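Local atomic coordinates of malate dehydrogenase (Naegleria fowleri, PDB entry 6UM4), a protein that probably catalyses the NAD-dependent interconversion of malate and oxaloacetate. Residues 126-137 with 157-167. Numbering follows the deposited sequence. Where two conformers were deposited one is given.
Sequences NQPVKLRLLERP and LLEEIYLTDSE
Arg-132 and Tyr-162, on neighbouring parallel strands, show how a cationic side chain can lie flat on an aromatic one at the margin of a sheet. From CB the arginine runs to CG, anti to the carbonyl carbon, and CD; a bend at chi3 (79°) then turns the head over the ring. NE lies near Tyr-162 CD2 and makes a weak hydrogen bond to Ala-170 O; CZ is 3.6 Å from that CD2. NH2 comes down over the rim, 3.3 Å from Tyr-162 CE2, making an off-centre cation-pi stack with the planes 15° apart. NH2 also donates to Asp-169 O, which helps fix the head's rotation. NH1 lies on the CG side of the ring and takes water in the guanidinium plane, 2.8 Å to one molecule that donates to Glu-160 OE1. The same OE1 rests 3.6 Å from Lys-130 CD but stays 4.4 Å from Lys-130 NZ, too far for a salt bridge.

The other sheet face is apolar: Leu-158 CD1 reaches Leu-131 CD1 at 3.8 Å, and Leu-133 CD1 touches both Ile-161 CG2 and Leu-163 CD2 on one side, with helix 140-151 covering those two residues. Between the faces run backbone hydrogen bonds such as Tyr-162 N to Leu-131 O, 2.8 Å. Strands 129-134 and 158-164, joined through helix 140-151, form a beta-alpha-beta unit at one margin of the parallel sheet in the Rossmann-type NAD-binding domain.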
ATOM      1  N   ASN A 126     -14.886   9.851   0.939  1.00 44.61           N
ATOM      2  CA  ASN A 126     -15.885  10.357   1.869  1.00 48.34           C
ATOM      3  C   ASN A 126     -16.626   9.242   2.603  1.00 40.27           C
ATOM      4  O   ASN A 126     -17.702   9.481   3.154  1.00 41.49           O
ATOM      5  CB  ASN A 126     -16.861  11.271   1.130  1.00 57.88           C
ATOM      6  CG  ASN A 126     -16.203  12.565   0.674  1.00 67.67           C
ATOM      7  OD1 ASN A 126     -15.576  13.271   1.469  1.00 70.40           O
ATOM      8  ND2 ASN A 126     -16.325  12.870  -0.615  1.00 68.95           N
ATOM      9  N   GLN A 127     -16.047   8.046   2.663  1.00 31.05           N
ATOM     10  CA  GLN A 127     -16.676   6.884   3.288  1.00 27.99           C
ATOM     11  C   GLN A 127     -15.864   6.420   4.491  1.00 26.77           C
ATOM     12  O   GLN A 127     -14.875   5.684   4.323  1.00 25.89           O
ATOM     13  CB  GLN A 127     -16.819   5.742   2.281  1.00 26.08           C
ATOM     14  CG  GLN A 127     -17.432   4.478   2.864  1.00 25.78           C
ATOM     15  CD  GLN A 127     -18.803   4.744   3.445  1.00 26.94           C
ATOM     16  OE1 GLN A 127     -19.759   4.944   2.710  1.00 31.81           O
ATOM     17  NE2 GLN A 127     -18.901   4.759   4.758  1.00 27.47           N
ATOM     18  N   PRO A 128     -16.253   6.795   5.711  1.00 29.60           N
ATOM     19  CA  PRO A 128     -15.547   6.312   6.906  1.00 27.52           C
ATOM     20  C   PRO A 128     -15.617   4.802   7.034  1.00 26.84           C
ATOM     21  O   PRO A 128     -16.605   4.169   6.662  1.00 26.56           O
ATOM     22  CB  PRO A 128     -16.301   6.990   8.062  1.00 28.90           C
ATOM     23  CG  PRO A 128     -16.981   8.158   7.448  1.00 29.85           C
ATOM     24  CD  PRO A 128     -17.332   7.739   6.055  1.00 34.01           C
ATOM     25  N   VAL A 129     -14.566   4.219   7.601  1.00 28.21           N
ATOM     26  CA  VAL A 129     -14.452   2.771   7.666  1.00 26.10           C
ATOM     27  C   VAL A 129     -14.139   2.317   9.080  1.00 27.44           C
ATOM     28  O   VAL A 129     -13.497   3.022   9.864  1.00 26.12           O
ATOM     29  CB  VAL A 129     -13.388   2.235   6.680  1.00 26.75           C
ATOM     30  CG1 VAL A 129     -13.813   2.522   5.275  1.00 28.27           C
ATOM     31  CG2 VAL A 129     -12.048   2.904   6.942  1.00 31.75           C
ATOM     32  N   LYS A 130     -14.655   1.137   9.411  1.00 25.88           N
ATOM     33  CA  LYS A 130     -14.313   0.397  10.613  1.00 25.60           C
ATOM     34  C   LYS A 130     -13.772  -0.958  10.197  1.00 27.90           C
ATOM     35  O   LYS A 130     -14.413  -1.674   9.417  1.00 31.75           O
ATOM     36  CB  LYS A 130     -15.521   0.227  11.531  1.00 26.57           C
ATOM     37  CG  LYS A 130     -16.138   1.536  12.002  1.00 35.57           C
ATOM     38  CD  LYS A 130     -17.290   1.289  12.948  1.00 28.78           C
ATOM     39  CE  LYS A 130     -17.936   2.608  13.350  1.00 31.93           C
ATOM     40  NZ  LYS A 130     -18.946   2.414  14.424  1.00 37.87           N
ATOM     41  N   LEU A 131     -12.610  -1.311  10.723  1.00 24.43           N
ATOM     42  CA  LEU A 131     -11.945  -2.559  10.383  1.00 26.94           C
ATOM     43  C   LEU A 131     -12.127  -3.546  11.521  1.00 30.39           C
ATOM     44  O   LEU A 131     -11.835  -3.231  12.678  1.00 24.85           O
ATOM     45  CB  LEU A 131     -10.459  -2.323  10.120  1.00 31.27           C
ATOM     46  CG  LEU A 131     -10.091  -1.597   8.826  1.00 22.67           C
ATOM     47  CD1 LEU A 131      -8.590  -1.299   8.796  1.00 22.51           C
ATOM     48  CD2 LEU A 131     -10.496  -2.442   7.664  1.00 21.91           C
ATOM     49  N   ARG A 132     -12.609  -4.734  11.194  1.00 23.78           N
ATOM     50  CA  ARG A 132     -12.659  -5.839  12.135  1.00 24.18           C
ATOM     51  C   ARG A 132     -11.680  -6.880  11.624  1.00 23.49           C
ATOM     52  O   ARG A 132     -11.938  -7.538  10.609  1.00 22.88           O
ATOM     53  CB  ARG A 132     -14.081  -6.384  12.265  1.00 27.30           C
ATOM     54  CG  ARG A 132     -15.067  -5.348  12.829  1.00 28.49           C
ATOM     55  CD  ARG A 132     -16.472  -5.940  13.050  1.00 26.10           C
ATOM     56  NE  ARG A 132     -16.559  -6.722  14.273  1.00 26.84           N
ATOM     57  CZ  ARG A 132     -16.795  -6.189  15.477  1.00 36.06           C
ATOM     58  NH1 ARG A 132     -16.774  -4.867  15.630  1.00 28.25           N
ATOM     59  NH2 ARG A 132     -16.896  -6.972  16.548  1.00 29.07           N
ATOM     60  N   LEU A 133     -10.579  -7.034  12.338  1.00 23.71           N
ATOM     61  CA  LEU A 133      -9.416  -7.780  11.877  1.00 25.44           C
ATOM     62  C   LEU A 133      -9.377  -9.127  12.577  1.00 29.61           C
ATOM     63  O   LEU A 133      -9.331  -9.180  13.810  1.00 26.43           O
ATOM     64  CB  LEU A 133      -8.133  -7.002  12.175  1.00 23.91           C
ATOM     65  CG  LEU A 133      -8.071  -5.598  11.587  1.00 24.78           C
ATOM     66  CD1 LEU A 133      -6.706  -4.963  11.878  1.00 23.31           C
ATOM     67  CD2 LEU A 133      -8.332  -5.689  10.069  1.00 24.73           C
ATOM     68  N   LEU A 134      -9.349 -10.201  11.794  1.00 25.80           N
ATOM     69  CA  LEU A 134      -9.408 -11.562  12.306  1.00 25.03           C
ATOM     70  C   LEU A 134      -8.092 -12.281  12.040  1.00 24.81           C
ATOM     71  O   LEU A 134      -7.520 -12.160  10.956  1.00 27.44           O
ATOM     72  CB  LEU A 134     -10.557 -12.335  11.643  1.00 27.27           C
ATOM     73  CG  LEU A 134     -10.596 -13.828  11.944  1.00 25.79           C
ATOM     74  CD1 LEU A 134     -10.831 -13.990  13.430  1.00 24.87           C
ATOM     75  CD2 LEU A 134     -11.679 -14.530  11.155  1.00 28.55           C
ATOM     76  N   GLU A 135      -7.610 -13.019  13.033  1.00 26.00           N
ATOM     77  CA  GLU A 135      -6.407 -13.820  12.878  1.00 24.30           C
ATOM     78  C   GLU A 135      -6.556 -15.086  13.706  1.00 28.58           C
ATOM     79  O   GLU A 135      -7.483 -15.225  14.507  1.00 29.89           O
ATOM     80  CB  GLU A 135      -5.138 -13.039  13.301  1.00 24.53           C
ATOM     81  CG  GLU A 135      -4.270 -12.525  12.161  1.00 24.10           C
ATOM     82  CD  GLU A 135      -3.720 -13.639  11.243  1.00 30.00           C
ATOM     83  OE1 GLU A 135      -3.679 -14.821  11.662  1.00 33.89           O
ATOM     84  OE2 GLU A 135      -3.342 -13.330  10.090  1.00 28.26           O
ATOM     85  N   ARG A 136      -5.613 -16.004  13.519  1.00 26.08           N
ATOM     86  CA  ARG A 136      -5.539 -17.185  14.351  1.00 26.41           C
ATOM     87  C   ARG A 136      -5.184 -16.787  15.783  1.00 33.68           C
ATOM     88  O   ARG A 136      -4.601 -15.724  16.012  1.00 34.97           O
ATOM     89  CB  ARG A 136      -4.502 -18.156  13.792  1.00 27.64           C
ATOM     90  CG  ARG A 136      -4.977 -18.906  12.547  1.00 35.26           C
ATOM     91  CD  ARG A 136      -3.963 -19.952  12.094  1.00 44.86           C
ATOM     92  NE  ARG A 136      -4.131 -20.297  10.682  1.00 54.44           N
ATOM     93  CZ  ARG A 136      -4.826 -21.341  10.230  1.00 59.37           C
ATOM     94  NH1 ARG A 136      -5.427 -22.165  11.082  1.00 62.56           N
ATOM     95  NH2 ARG A 136      -4.918 -21.563   8.920  1.00 56.97           N
ATOM     96  N   PRO A 137      -5.556 -17.616  16.768  1.00 39.01           N
ATOM     97  CA  PRO A 137      -5.285 -17.256  18.174  1.00 42.56           C
ATOM     98  C   PRO A 137      -3.824 -16.944  18.459  1.00 48.74           C
ATOM     99  O   PRO A 137      -3.515 -16.012  19.213  1.00 46.85           O
ATOM    100  CB  PRO A 137      -5.746 -18.503  18.943  1.00 44.99           C
ATOM    101  CG  PRO A 137      -6.761 -19.148  18.056  1.00 38.95           C
ATOM    102  CD  PRO A 137      -6.290 -18.893  16.649  1.00 34.66           C
ATOM    103  N   LEU A 157     -10.359   8.657   8.030  1.00 27.76           N
ATOM    104  CA  LEU A 157     -11.512   7.826   7.715  1.00 29.13           C
ATOM    105  C   LEU A 157     -11.609   6.582   8.585  1.00 32.19           C
ATOM    106  O   LEU A 157     -12.677   5.960   8.625  1.00 37.36           O
ATOM    107  CB  LEU A 157     -11.471   7.411   6.236  1.00 26.36           C
ATOM    108  CG  LEU A 157     -11.693   8.533   5.211  1.00 27.18           C
ATOM    109  CD1 LEU A 157     -11.468   8.052   3.782  1.00 25.86           C
ATOM    110  CD2 LEU A 157     -13.073   9.176   5.352  1.00 30.60           C
ATOM    111  N   LEU A 158     -10.535   6.200   9.275  1.00 28.04           N
ATOM    112  CA  LEU A 158     -10.495   4.955  10.045  1.00 26.38           C
ATOM    113  C   LEU A 158     -11.093   5.219  11.421  1.00 33.22           C
ATOM    114  O   LEU A 158     -10.413   5.695  12.331  1.00 33.10           O
ATOM    115  CB  LEU A 158      -9.073   4.435  10.146  1.00 25.84           C
ATOM    116  CG  LEU A 158      -8.899   3.041  10.715  1.00 27.66           C
ATOM    117  CD1 LEU A 158      -9.870   2.060  10.048  1.00 26.45           C
ATOM    118  CD2 LEU A 158      -7.481   2.633  10.441  1.00 27.92           C
ATOM    119  N   GLU A 159     -12.369   4.886  11.573  1.00 30.54           N
ATOM    120  CA  GLU A 159     -13.088   5.222  12.794  0.58 28.99           C
ATOM    121  C   GLU A 159     -12.856   4.206  13.904  1.00 31.78           C
ATOM    122  O   GLU A 159     -12.981   4.553  15.086  1.00 30.13           O
ATOM    123  CB  GLU A 159     -14.585   5.345  12.505  0.58 31.52           C
ATOM    124  CG  GLU A 159     -15.198   6.636  13.023  0.58 38.45           C
ATOM    125  CD  GLU A 159     -15.825   7.458  11.916  0.58 43.16           C
ATOM    126  OE1 GLU A 159     -16.930   7.092  11.459  0.58 42.42           O
ATOM    127  OE2 GLU A 159     -15.206   8.458  11.485  0.58 45.18           O
ATOM    128  N   GLU A 160     -12.514   2.970  13.560  1.00 28.03           N
ATOM    129  CA  GLU A 160     -12.311   1.949  14.572  1.00 28.16           C
ATOM    130  C   GLU A 160     -11.451   0.847  13.988  1.00 27.02           C
ATOM    131  O   GLU A 160     -11.535   0.554  12.797  1.00 28.03           O
ATOM    132  CB  GLU A 160     -13.645   1.356  15.059  1.00 28.67           C
ATOM    133  CG  GLU A 160     -13.495   0.449  16.269  1.00 37.42           C
ATOM    134  CD  GLU A 160     -14.726  -0.407  16.555  1.00 43.18           C
ATOM    135  OE1 GLU A 160     -15.771  -0.217  15.894  1.00 44.52           O
ATOM    136  OE2 GLU A 160     -14.649  -1.247  17.477  1.00 43.37           O
ATOM    137  N   ILE A 161     -10.634   0.235  14.840  1.00 27.18           N
ATOM    138  CA  ILE A 161      -9.923  -1.001  14.528  1.00 26.37           C
ATOM    139  C   ILE A 161     -10.229  -1.986  15.649  1.00 26.94           C
ATOM    140  O   ILE A 161      -9.797  -1.783  16.789  1.00 31.12           O
ATOM    141  CB  ILE A 161      -8.406  -0.793  14.403  1.00 30.77           C
ATOM    142  CG1 ILE A 161      -8.085   0.298  13.379  1.00 29.60           C
ATOM    143  CG2 ILE A 161      -7.743  -2.104  13.997  1.00 27.05           C
ATOM    144  CD1 ILE A 161      -6.598   0.702  13.363  1.00 30.58           C
ATOM    145  N   TYR A 162     -10.954  -3.054  15.335  1.00 29.83           N
ATOM    146  CA  TYR A 162     -11.300  -4.094  16.298  1.00 33.80           C
ATOM    147  C   TYR A 162     -10.541  -5.370  15.950  1.00 33.46           C
ATOM    148  O   TYR A 162     -10.492  -5.762  14.779  1.00 28.43           O
ATOM    149  CB  TYR A 162     -12.812  -4.343  16.307  1.00 38.75           C
ATOM    150  CG  TYR A 162     -13.252  -5.466  17.230  1.00 38.15           C
ATOM    151  CD1 TYR A 162     -13.439  -5.247  18.592  1.00 37.69           C
ATOM    152  CD2 TYR A 162     -13.495  -6.745  16.732  1.00 33.13           C
ATOM    153  CE1 TYR A 162     -13.855  -6.287  19.442  1.00 37.23           C
ATOM    154  CE2 TYR A 162     -13.896  -7.775  17.564  1.00 37.51           C
ATOM    155  CZ  TYR A 162     -14.079  -7.546  18.916  1.00 43.40           C
ATOM    156  OH  TYR A 162     -14.486  -8.590  19.729  1.00 52.12           O
ATOM    157  N   LEU A 163      -9.935  -5.997  16.960  1.00 27.07           N
ATOM    158  CA  LEU A 163      -9.099  -7.183  16.789  1.00 27.37           C
ATOM    159  C   LEU A 163      -9.735  -8.390  17.460  1.00 30.37           C
ATOM    160  O   LEU A 163     -10.233  -8.279  18.581  1.00 28.28           O
ATOM    161  CB  LEU A 163      -7.716  -6.982  17.411  1.00 27.15           C
ATOM    162  CG  LEU A 163      -6.929  -5.699  17.177  1.00 27.06           C
ATOM    163  CD1 LEU A 163      -5.592  -5.845  17.860  1.00 27.63           C
ATOM    164  CD2 LEU A 163      -6.758  -5.418  15.708  1.00 25.93           C
ATOM    165  N   THR A 164      -9.674  -9.554  16.807  1.00 26.74           N
ATOM    166  CA  THR A 164     -10.260 -10.742  17.419  1.00 27.36           C
ATOM    167  C   THR A 164      -9.722 -12.003  16.765  1.00 26.90           C
ATOM    168  O   THR A 164      -9.268 -11.990  15.618  1.00 27.94           O
ATOM    169  CB  THR A 164     -11.797 -10.717  17.352  1.00 27.54           C
ATOM    170  OG1 THR A 164     -12.319 -11.920  17.927  1.00 28.22           O
ATOM    171  CG2 THR A 164     -12.298 -10.580  15.937  1.00 26.52           C
ATOM    172  N   ASP A 165      -9.767 -13.101  17.517  1.00 27.68           N
ATOM    173  CA  ASP A 165      -9.545 -14.420  16.937  1.00 28.42           C
ATOM    174  C   ASP A 165     -10.834 -15.231  16.854  1.00 27.70           C
ATOM    175  O   ASP A 165     -10.783 -16.459  16.741  1.00 27.95           O
ATOM    176  CB  ASP A 165      -8.475 -15.190  17.716  1.00 33.40           C
ATOM    177  CG  ASP A 165      -8.857 -15.439  19.169  1.00 41.63           C
ATOM    178  OD1 ASP A 165      -9.997 -15.118  19.576  1.00 45.15           O
ATOM    179  OD2 ASP A 165      -8.000 -15.970  19.913  1.00 46.94           O
ATOM    180  N   SER A 166     -11.986 -14.570  16.926  1.00 29.03           N
ATOM    181  CA  SER A 166     -13.288 -15.228  16.896  1.00 28.16           C
ATOM    182  C   SER A 166     -14.053 -14.825  15.652  1.00 27.29           C
ATOM    183  O   SER A 166     -14.388 -13.645  15.487  1.00 27.03           O
ATOM    184  CB  SER A 166     -14.134 -14.863  18.107  1.00 36.65           C
ATOM    185  OG  SER A 166     -15.501 -14.994  17.736  1.00 34.80           O
ATOM    186  N   GLU A 167     -14.389 -15.814  14.823  1.00 28.00           N
ATOM    187  CA  GLU A 167     -15.131 -15.526  13.606  1.00 26.86           C
ATOM    188  C   GLU A 167     -16.491 -14.941  13.938  1.00 28.07           C
ATOM    189  O   GLU A 167     -16.966 -14.029  13.253  1.00 28.10           O
ATOM    190  CB  GLU A 167     -15.256 -16.792  12.760  1.00 27.84           C
ATOM    191  CG  GLU A 167     -13.902 -17.233  12.206  1.00 39.51           C
ATOM    192  CD  GLU A 167     -13.916 -18.620  11.600  1.00 45.28           C
ATOM    193  OE1 GLU A 167     -14.935 -19.330  11.768  1.00 48.71           O
ATOM    194  OE2 GLU A 167     -12.903 -18.994  10.953  1.00 39.82           O
TER
HETATM  195  O   HOH W   1     -17.878   2.238  16.643  1.00 38.92           O
HETATM  196  O   HOH W   2     -16.491  -2.602  14.085  1.00 32.41           O
HETATM  197  O   HOH W   3     -17.385  -1.963  17.325  1.00 43.00           O